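Local coordinates for malonyl CoA:acyl carrier protein malonyltransferase (Streptomyces coelicolor, PDB 1NM2) that probably transfers the malonyl group of malonyl-CoA to holo acyl carrier protein, supplying the extender unit of fatty acid biosynthesis, at residues A[157-162]-A[170-175]; A[128-133]-A[206-211]; A[121-126]-A[211-216]; A[16-21]-A[65-70]. One frame throughout, in Å; residues are numbered along the deposited sequence.

Contact 1: A[157-162]-A[170-175]; sequences GLTPAN and VAAGTM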
# COMPACT_ATOMS: atom_id res chain seq x y z
N GLY A 157 -20.63 -14.71 -2.63
CA GLY A 157 -20.79 -13.66 -1.64
C GLY A 157 -19.54 -12.89 -1.26
O GLY A 157 -19.60 -12.00 -0.42
N LEU A 158 -18.42 -13.23 -1.88
CA LEU A 158 -17.16 -12.55 -1.60
C LEU A 158 -17.01 -11.34 -2.51
O LEU A 158 -17.75 -11.18 -3.47
CB LEU A 158 -15.97 -13.49 -1.84
CG LEU A 158 -15.81 -14.80 -1.05
CD1 LEU A 158 -15.81 -14.50 0.43
CD2 LEU A 158 -16.90 -15.78 -1.41
N THR A 159 -16.03 -10.50 -2.22
CA THR A 159 -15.77 -9.33 -3.05
C THR A 159 -14.31 -9.39 -3.49
O THR A 159 -13.45 -9.89 -2.77
CB THR A 159 -15.99 -8.02 -2.28
OG1 THR A 159 -14.91 -7.82 -1.36
CG2 THR A 159 -17.29 -8.07 -1.50
N PRO A 160 -14.02 -8.90 -4.71
CA PRO A 160 -12.63 -8.92 -5.18
C PRO A 160 -11.90 -7.73 -4.57
O PRO A 160 -11.72 -6.70 -5.22
CB PRO A 160 -12.79 -8.81 -6.69
CG PRO A 160 -13.98 -7.91 -6.82
CD PRO A 160 -14.94 -8.46 -5.77
N ALA A 161 -11.50 -7.88 -3.31
CA ALA A 161 -10.81 -6.84 -2.55
C ALA A 161 -9.52 -6.32 -3.18
O ALA A 161 -9.18 -5.14 -3.06
CB ALA A 161 -10.53 -7.34 -1.14
N ASN A 162 -8.79 -7.21 -3.85
CA ASN A 162 -7.55 -6.84 -4.52
C ASN A 162 -7.55 -7.33 -5.96
O ASN A 162 -7.75 -8.52 -6.20
CB ASN A 162 -6.33 -7.48 -3.84
CG ASN A 162 -5.76 -6.67 -2.69
OD1 ASN A 162 -4.63 -6.89 -2.29
ND2 ASN A 162 -6.54 -5.75 -2.14
N VAL A 170 -7.51 -11.23 -5.17
CA VAL A 170 -7.62 -11.55 -3.75
C VAL A 170 -9.09 -11.43 -3.35
O VAL A 170 -9.71 -10.39 -3.55
CB VAL A 170 -6.80 -10.59 -2.86
CG1 VAL A 170 -7.04 -10.92 -1.40
CG2 VAL A 170 -5.32 -10.70 -3.18
N ALA A 171 -9.64 -12.51 -2.81
CA ALA A 171 -11.03 -12.53 -2.38
C ALA A 171 -11.12 -12.17 -0.90
O ALA A 171 -10.19 -12.45 -0.14
CB ALA A 171 -11.64 -13.91 -2.62
N ALA A 172 -12.23 -11.56 -0.50
CA ALA A 172 -12.43 -11.17 0.89
C ALA A 172 -13.89 -11.29 1.28
O ALA A 172 -14.79 -11.02 0.47
CB ALA A 172 -11.94 -9.74 1.10
N GLY A 173 -14.13 -11.68 2.52
CA GLY A 173 -15.48 -11.83 3.02
C GLY A 173 -15.44 -12.51 4.37
O GLY A 173 -14.41 -12.45 5.06
N THR A 174 -16.53 -13.16 4.75
CA THR A 174 -16.59 -13.85 6.03
C THR A 174 -15.78 -15.14 5.95
O THR A 174 -15.51 -15.65 4.86
CB THR A 174 -18.04 -14.21 6.43
OG1 THR A 174 -18.58 -15.16 5.51
CG2 THR A 174 -18.92 -12.96 6.43
N MET A 175 -15.38 -15.66 7.10
CA MET A 175 -14.61 -16.89 7.13
C MET A 175 -15.42 -18.05 6.54
O MET A 175 -14.85 -18.94 5.91
CB MET A 175 -14.17 -17.21 8.56
CG MET A 175 -13.16 -16.21 9.11
SD MET A 175 -11.70 -16.04 8.04
CE MET A 175 -10.68 -17.38 8.66

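Contact 2: A[128-133]-A[206-211]; sequences AEAAAV and MAPAVD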
# COMPACT_ATOMS: atom_id res chain seq x y z
N ALA A 128 -8.46 -2.50 12.35
CA ALA A 128 -8.30 -3.61 13.28
C ALA A 128 -9.60 -3.76 14.06
O ALA A 128 -10.13 -4.86 14.21
CB ALA A 128 -7.15 -3.32 14.24
N GLU A 129 -10.12 -2.63 14.55
CA GLU A 129 -11.36 -2.62 15.32
C GLU A 129 -12.55 -3.13 14.51
O GLU A 129 -13.38 -3.89 15.02
CB GLU A 129 -11.64 -1.20 15.82
CG GLU A 129 -10.63 -0.71 16.84
CD GLU A 129 -10.93 0.69 17.34
OE1 GLU A 129 -10.40 1.05 18.41
OE2 GLU A 129 -11.67 1.44 16.67
N ALA A 130 -12.62 -2.73 13.25
CA ALA A 130 -13.70 -3.18 12.37
C ALA A 130 -13.62 -4.69 12.17
O ALA A 130 -14.62 -5.40 12.19
CB ALA A 130 -13.61 -2.46 11.03
N ALA A 131 -12.40 -5.19 11.96
CA ALA A 131 -12.17 -6.61 11.74
C ALA A 131 -12.56 -7.44 12.96
O ALA A 131 -13.05 -8.56 12.83
CB ALA A 131 -10.70 -6.85 11.40
N ALA A 132 -12.36 -6.86 14.15
CA ALA A 132 -12.67 -7.53 15.41
C ALA A 132 -14.15 -7.84 15.64
O ALA A 132 -14.50 -8.87 16.22
CB ALA A 132 -12.14 -6.70 16.58
N VAL A 133 -15.03 -6.95 15.19
CA VAL A 133 -16.46 -7.16 15.38
C VAL A 133 -16.99 -8.17 14.38
O VAL A 133 -18.20 -8.43 14.33
CB VAL A 133 -17.24 -5.83 15.22
CG1 VAL A 133 -16.81 -4.84 16.30
CG2 VAL A 133 -17.00 -5.25 13.85
N MET A 206 -15.58 -2.99 6.29
CA MET A 206 -14.75 -1.91 6.83
C MET A 206 -15.54 -0.60 6.95
O MET A 206 -14.97 0.45 7.24
CB MET A 206 -13.53 -1.66 5.94
CG MET A 206 -12.46 -2.75 5.99
SD MET A 206 -11.77 -2.98 7.65
CE MET A 206 -12.58 -4.50 8.12
N ALA A 207 -16.85 -0.68 6.72
CA ALA A 207 -17.71 0.50 6.79
C ALA A 207 -17.49 1.30 8.07
O ALA A 207 -17.39 2.53 8.03
CB ALA A 207 -19.20 0.10 6.68
N PRO A 208 -17.40 0.62 9.23
CA PRO A 208 -17.18 1.37 10.47
C PRO A 208 -15.80 2.02 10.53
O PRO A 208 -15.59 2.97 11.27
CB PRO A 208 -17.40 0.32 11.56
CG PRO A 208 -17.01 -0.95 10.90
CD PRO A 208 -17.58 -0.81 9.51
N ALA A 209 -14.86 1.50 9.74
CA ALA A 209 -13.51 2.05 9.69
C ALA A 209 -13.54 3.38 8.91
O ALA A 209 -12.76 4.29 9.18
CB ALA A 209 -12.54 1.06 9.03
N VAL A 210 -14.45 3.48 7.95
CA VAL A 210 -14.59 4.71 7.16
C VAL A 210 -15.03 5.83 8.09
O VAL A 210 -14.49 6.94 8.05
CB VAL A 210 -15.65 4.55 6.04
CG1 VAL A 210 -15.85 5.89 5.33
CG2 VAL A 210 -15.21 3.48 5.05
N ASP A 211 -16.02 5.54 8.93
CA ASP A 211 -16.53 6.54 9.86
C ASP A 211 -15.41 7.06 10.77
O ASP A 211 -15.23 8.27 10.91
CB ASP A 211 -17.66 5.97 10.73
CG ASP A 211 -18.81 5.42 9.91
OD1 ASP A 211 -19.13 5.99 8.84
OD2 ASP A 211 -19.41 4.41 10.34

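Contact 3: A[121-126]-A[211-216]; sequences RRRGLA and DKLAEA. With ACY (acetic acid), chain D.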
# COMPACT_ATOMS: atom_id res chain seq x y z
N ARG A 121 -2.06 5.90 11.35
CA ARG A 121 -2.07 5.28 12.67
C ARG A 121 -3.56 5.00 12.94
O ARG A 121 -3.94 3.92 13.38
CB ARG A 121 -1.53 6.25 13.72
CG ARG A 121 -0.85 5.63 14.96
CD ARG A 121 -1.44 4.32 15.44
NE ARG A 121 -1.34 4.17 16.89
CZ ARG A 121 -1.15 3.02 17.53
NH1 ARG A 121 -1.04 1.88 16.85
NH2 ARG A 121 -1.10 2.99 18.86
N ARG A 122 -4.40 6.00 12.66
CA ARG A 122 -5.84 5.87 12.86
C ARG A 122 -6.42 4.86 11.87
O ARG A 122 -7.35 4.11 12.20
CB ARG A 122 -6.53 7.23 12.66
CG ARG A 122 -6.16 8.26 13.71
CD ARG A 122 -6.68 7.84 15.08
NE ARG A 122 -6.21 8.72 16.15
CZ ARG A 122 -6.64 8.65 17.41
NH1 ARG A 122 -7.55 7.74 17.75
NH2 ARG A 122 -6.15 9.47 18.33
N ARG A 123 -5.88 4.83 10.66
CA ARG A 123 -6.34 3.90 9.64
C ARG A 123 -6.15 2.47 10.16
O ARG A 123 -7.08 1.66 10.13
CB ARG A 123 -5.53 4.08 8.35
CG ARG A 123 -6.01 3.23 7.16
CD ARG A 123 -5.10 3.45 5.95
NE ARG A 123 -5.64 2.94 4.70
CZ ARG A 123 -5.50 1.69 4.26
NH1 ARG A 123 -4.82 0.80 4.98
NH2 ARG A 123 -6.02 1.34 3.09
N GLY A 124 -4.95 2.17 10.64
CA GLY A 124 -4.65 0.84 11.14
C GLY A 124 -5.47 0.41 12.34
O GLY A 124 -5.91 -0.74 12.42
N LEU A 125 -5.67 1.32 13.29
CA LEU A 125 -6.46 1.01 14.47
C LEU A 125 -7.92 0.80 14.07
O LEU A 125 -8.54 -0.17 14.50
CB LEU A 125 -6.37 2.16 15.48
CG LEU A 125 -5.00 2.39 16.14
CD1 LEU A 125 -4.96 3.76 16.80
CD2 LEU A 125 -4.74 1.30 17.17
N ALA A 126 -8.45 1.68 13.23
CA ALA A 126 -9.84 1.59 12.79
C ALA A 126 -10.15 0.29 12.05
O ALA A 126 -11.21 -0.30 12.26
CB ALA A 126 -10.20 2.78 11.90
N ASP A 211 -16.02 5.54 8.93
CA ASP A 211 -16.53 6.54 9.86
C ASP A 211 -15.41 7.06 10.77
O ASP A 211 -15.23 8.27 10.91
CB ASP A 211 -17.66 5.97 10.73
CG ASP A 211 -18.81 5.42 9.91
OD1 ASP A 211 -19.13 5.99 8.84
OD2 ASP A 211 -19.41 4.41 10.34
N LYS A 212 -14.65 6.14 11.36
CA LYS A 212 -13.56 6.50 12.24
C LYS A 212 -12.43 7.23 11.51
O LYS A 212 -11.88 8.21 12.01
CB LYS A 212 -12.99 5.26 12.93
CG LYS A 212 -13.99 4.52 13.81
CD LYS A 212 -13.38 3.24 14.37
CE LYS A 212 -14.36 2.45 15.22
NZ LYS A 212 -14.78 3.21 16.44
N LEU A 213 -12.08 6.75 10.31
CA LEU A 213 -11.02 7.37 9.54
C LEU A 213 -11.43 8.76 9.06
O LEU A 213 -10.58 9.66 8.95
CB LEU A 213 -10.64 6.49 8.35
CG LEU A 213 -9.40 6.92 7.57
CD1 LEU A 213 -8.21 7.04 8.51
CD2 LEU A 213 -9.12 5.91 6.46
N ALA A 214 -12.71 8.94 8.77
CA ALA A 214 -13.22 10.25 8.33
C ALA A 214 -13.06 11.28 9.45
O ALA A 214 -12.80 12.45 9.18
CB ALA A 214 -14.69 10.14 7.93
N GLU A 215 -13.23 10.84 10.70
CA GLU A 215 -13.08 11.75 11.83
C GLU A 215 -11.64 12.25 11.91
O GLU A 215 -11.40 13.43 12.15
CB GLU A 215 -13.45 11.06 13.15
CG GLU A 215 -14.93 10.86 13.38
CD GLU A 215 -15.73 12.16 13.30
OE1 GLU A 215 -15.36 13.15 13.96
OE2 GLU A 215 -16.75 12.18 12.58
N ALA A 216 -10.69 11.35 11.71
CA ALA A 216 -9.28 11.73 11.75
C ALA A 216 -8.96 12.68 10.59
O ALA A 216 -8.15 13.60 10.73
CB ALA A 216 -8.41 10.50 11.68
C ACY D . -4.75 -2.83 3.87
O ACY D . -4.05 -3.22 4.89
OXT ACY D . -5.32 -1.69 3.71
CH3 ACY D . -4.88 -3.88 2.77

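Contact 4: A[16-21]-A[65-70]; sequences GFLTDW and VAAGIL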
# COMPACT_ATOMS: atom_id res chain seq x y z
N GLY A 16 12.96 -6.59 11.41
CA GLY A 16 14.23 -5.90 11.25
C GLY A 16 14.52 -5.19 9.94
O GLY A 16 15.64 -4.73 9.72
N PHE A 17 13.52 -5.07 9.07
CA PHE A 17 13.74 -4.43 7.77
C PHE A 17 14.17 -2.97 7.79
O PHE A 17 14.80 -2.50 6.85
CB PHE A 17 12.48 -4.58 6.90
CG PHE A 17 11.46 -3.50 7.09
CD1 PHE A 17 11.46 -2.37 6.28
CD2 PHE A 17 10.49 -3.60 8.09
CE1 PHE A 17 10.52 -1.36 6.45
CE2 PHE A 17 9.54 -2.59 8.27
CZ PHE A 17 9.55 -1.47 7.45
N LEU A 18 13.84 -2.25 8.86
CA LEU A 18 14.19 -0.83 8.95
C LEU A 18 15.58 -0.57 9.54
O LEU A 18 16.09 0.55 9.46
CB LEU A 18 13.13 -0.11 9.78
CG LEU A 18 12.95 1.41 9.62
CD1 LEU A 18 12.58 1.75 8.18
CD2 LEU A 18 11.86 1.89 10.58
N THR A 19 16.18 -1.60 10.12
CA THR A 19 17.49 -1.49 10.76
C THR A 19 18.54 -0.65 10.03
O THR A 19 19.03 0.35 10.57
CB THR A 19 18.10 -2.89 11.03
OG1 THR A 19 17.17 -3.67 11.81
CG2 THR A 19 19.40 -2.76 11.81
N ASP A 20 18.90 -1.04 8.81
CA ASP A 20 19.91 -0.31 8.05
C ASP A 20 19.50 1.13 7.76
O ASP A 20 20.35 2.03 7.71
CB ASP A 20 20.22 -1.03 6.73
CG ASP A 20 20.98 -2.33 6.95
OD1 ASP A 20 21.25 -3.04 5.95
OD2 ASP A 20 21.33 -2.63 8.11
N TRP A 21 18.20 1.36 7.58
CA TRP A 21 17.73 2.71 7.30
C TRP A 21 17.86 3.63 8.51
O TRP A 21 18.14 4.81 8.36
CB TRP A 21 16.27 2.68 6.82
CG TRP A 21 16.13 1.96 5.53
CD1 TRP A 21 15.83 0.64 5.35
CD2 TRP A 21 16.34 2.50 4.22
NE1 TRP A 21 15.85 0.32 4.02
CE2 TRP A 21 16.16 1.45 3.30
CE3 TRP A 21 16.67 3.78 3.74
CZ2 TRP A 21 16.31 1.63 1.92
CZ3 TRP A 21 16.81 3.96 2.36
CH2 TRP A 21 16.63 2.89 1.47
N VAL A 65 4.45 3.28 6.27
CA VAL A 65 4.45 4.66 5.80
C VAL A 65 5.75 5.38 6.19
O VAL A 65 6.35 6.08 5.37
CB VAL A 65 3.23 5.45 6.34
CG1 VAL A 65 3.30 6.90 5.90
CG2 VAL A 65 1.92 4.82 5.82
N ALA A 66 6.19 5.19 7.43
CA ALA A 66 7.42 5.81 7.89
C ALA A 66 8.60 5.30 7.08
O ALA A 66 9.52 6.06 6.76
CB ALA A 66 7.64 5.51 9.37
N ALA A 67 8.59 4.01 6.75
CA ALA A 67 9.67 3.42 5.96
C ALA A 67 9.72 4.03 4.56
O ALA A 67 10.80 4.34 4.05
CB ALA A 67 9.47 1.90 5.86
N GLY A 68 8.55 4.20 3.96
CA GLY A 68 8.46 4.78 2.62
C GLY A 68 8.90 6.23 2.58
O GLY A 68 9.64 6.64 1.68
N ILE A 69 8.43 7.01 3.55
CA ILE A 69 8.80 8.42 3.61
C ILE A 69 10.30 8.55 3.88
O ILE A 69 10.98 9.37 3.26
CB ILE A 69 8.05 9.15 4.74
CG1 ILE A 69 6.54 9.14 4.46
CG2 ILE A 69 8.56 10.58 4.86
CD1 ILE A 69 5.70 9.68 5.59
N LEU A 70 10.81 7.72 4.78
CA LEU A 70 12.22 7.74 5.14
C LEU A 70 13.14 7.35 3.99
O LEU A 70 14.14 8.03 3.73
CB LEU A 70 12.47 6.81 6.34
CG LEU A 70 13.83 6.93 7.04
CD1 LEU A 70 13.96 8.31 7.69
CD2 LEU A 70 13.95 5.84 8.10

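Contact 1: A[157-162]-A[170-175]
Asn-162 and Val-170 lie side by side in a classic beta bulge, where Ala-161 and Asn-162 both sit opposite Val-170 in the antiparallel hairpin of strands 159-165 and 168-172. The hairpin belongs to the mixed sheet, the smaller ferredoxin-like part of FabD enzymes. Along Asn-162, CB presses on Val-170 CB at 3.3 Å and nearly as closely on its CG2. CG is at 4.1 Å from both of those Val-170 atoms, and OD1 lies 4.0 Å from CG2. ND2 bends back to Ala-161 O, 2.9 Å away in an almost straight bond (174°); Ala-161 O lies in the Asn-162 amide plane, whereas ND2 stands above the Ala-161 carbonyl plane. With CG anti to the carbonyl carbon (chi1 -87°), the amide stays within reach of that oxygen. An alanine here is likely to leave Ala-161 O without this donor and to thin the cover over Val-170 CG2; the side chain also touches His-97, near the probable nucleophile elbow. Val-170 N donates to Asn-162 O at 2.9 Å, while the return bond is weak. Ala-161, the other bulge residue, follows the inverse gamma turn centred on Pro-160, and its CB meets Ala-172 CB at 3.6 Å. Thr-159 and Ala-172 form a hydrogen-bonded pair. Next to it, Leu-158 CD1 rests on the CA of Gly-173, 3.7 Å away.

Contact 2: A[128-133]-A[206-211]
Ala-130 pushes its single methyl into the first turn of helix 207-217, and nearly all of the tight packing gathers there. Its CB meets Met-206 CE and Pro-208 CG, both at 3.7 Å, with Met-206 SD slightly farther and Ala-209 CB at 4.2 Å. The Met-206 chain is bent at chi2 (-61°) and again at chi3, which brings the methyl back over the end of helix 113-132; there CE also approaches Ala-131 N at 3.9 Å. Met-206 thus does two jobs: it stands at the N-cap position, its carbonyl O accepting from Ala-209 N and Val-210 N, while its side chain packs on Met-127 and Phe-201 as well. The remaining side is loose. Pro-208 lies at the margin, partly exposed, and Glu-129, Ala-132 and Val-133 face solvent. Glu-129 makes a long, weak ion pair to Lys-212 on that side. The contact is purely apolar, a close approach of two helices through alanine, proline and the methionine methyl, and it places the C-terminal end of helix 113-132 beside the start of helix 207-217. Strand 136-143 of the mixed sheet follows a short turn later, consistent with a place at the junction of the hydrolase-like core and the smaller subdomain of FabD enzymes.

Contact 3: A[121-126]-A[211-216]
The Arg-123 guanidinium, whose aliphatic stem lies against Leu-213, meets a bound acetate at its edge: acetate OXT is near its plane and takes hydrogen bonds from NH1 at 2.8 Å and NH2 at 3.2 Å. Two residues earlier, one face of the Arg-121 guanidinium is covered off-centre by Leu-125 CD1. The frame is a nearly antiparallel helix pair, helix 113-132 against helix 207-217, with the short segments inclined at 163° and their axes 9.1 Å apart. The acetate mimics a malonyl group in the active site, and Arg-123 probably holds the free carboxylate of the substrate in the same way. Arg-123 CG is anti to the backbone N (chi1 -175°) and the chain runs extended to NE, carrying the charged end across to Ser-98 of the probable nucleophile elbow. NH1 is also bonded to Gln-61 OE1 and NH2 to Ser-98 OG, bonds that together should fix the rotation of the guanidinium. A leucine in its place would probably leave the carboxylate without its cationic mate and Gln-61 without its donor. Packing beneath is apolar. Leu-213 CD1 sits on Arg-123 CA at 3.8 Å, the two side chains crossing at a slant. Ala-126 CB abuts Lys-212 CB, 3.9 Å away. At the exposed edge, Arg-122 CG touches Ala-216 CB at 3.8 Å before its guanidinium leads away.

Contact 4: A[16-21]-A[65-70]
Phe-17 meets helix 57-75 with the edge of its ring. Ala-67 CB lies in the ring plane, 3.5 Å from CE1 and a little farther from CZ, so the methyl butts against the rim and not the face. The first torsion sets this up: with CG between the backbone N and the carbonyl carbon (chi1 87°), the ring is turned back toward the helix although the CB bond itself does not point there. Leu-18, next in the chain, has its CB bond directed toward the helix and approaches the same methyl from another direction, its CD1 3.9 Å from Ala-67 CB. Ala-67 is therefore gripped by an aromatic edge and an aliphatic branch together. The same Leu-18 methyl also reaches Leu-70 CD2, at 4.3 Å, one helical turn on. This joins the loop after strand 3-7, central in the parallel sheet of the hydrolase-like core, to helix 57-75. The loop is shaped by a type I beta turn from Gly-16 to Thr-19. Gly-16 O accepts from both Thr-19 N and Thr-19 OG1, the latter at 2.8 Å, and both donors come from the same face of its carbonyl plane. Trp-21 meets segment 65-70 with its stem: CB rests on Leu-70 CD2 at 4.1 Å, while the side chain goes on to Ser-71 and Ala-74 of the same helix. Its indole has Phe-17 O at the ring edge, in plane, and NE1 donates to Lys-299 O, which pins the rotation of the ring. Leu-70 is backed on helix 27-38 by Ala-27 and Val-31.

Overall arrangement
Contacts 2 and 3 are two stations along one helix pair, 113-132 with 207-217; their centres lie 9 Å apart, they share Asp-211, and Ala-209 CB packs on Ala-126 O between them. Contact 3 carries the acetate site, with Arg-123 and Ser-98 both hydrogen-bonded to the ligand. Contact 1 approaches that site from the mixed sheet: the Asn-162 side chain is about 5 Å from the acetate, although the centres of contacts 1 and 3 are 22 Å apart. Contact 4 belongs to the hydrolase-like core, about 7 Å from contact 3 at the nearest atoms. Contacts 1 and 4, 30 Å apart between centres, lie on opposite sides of the chain's centre.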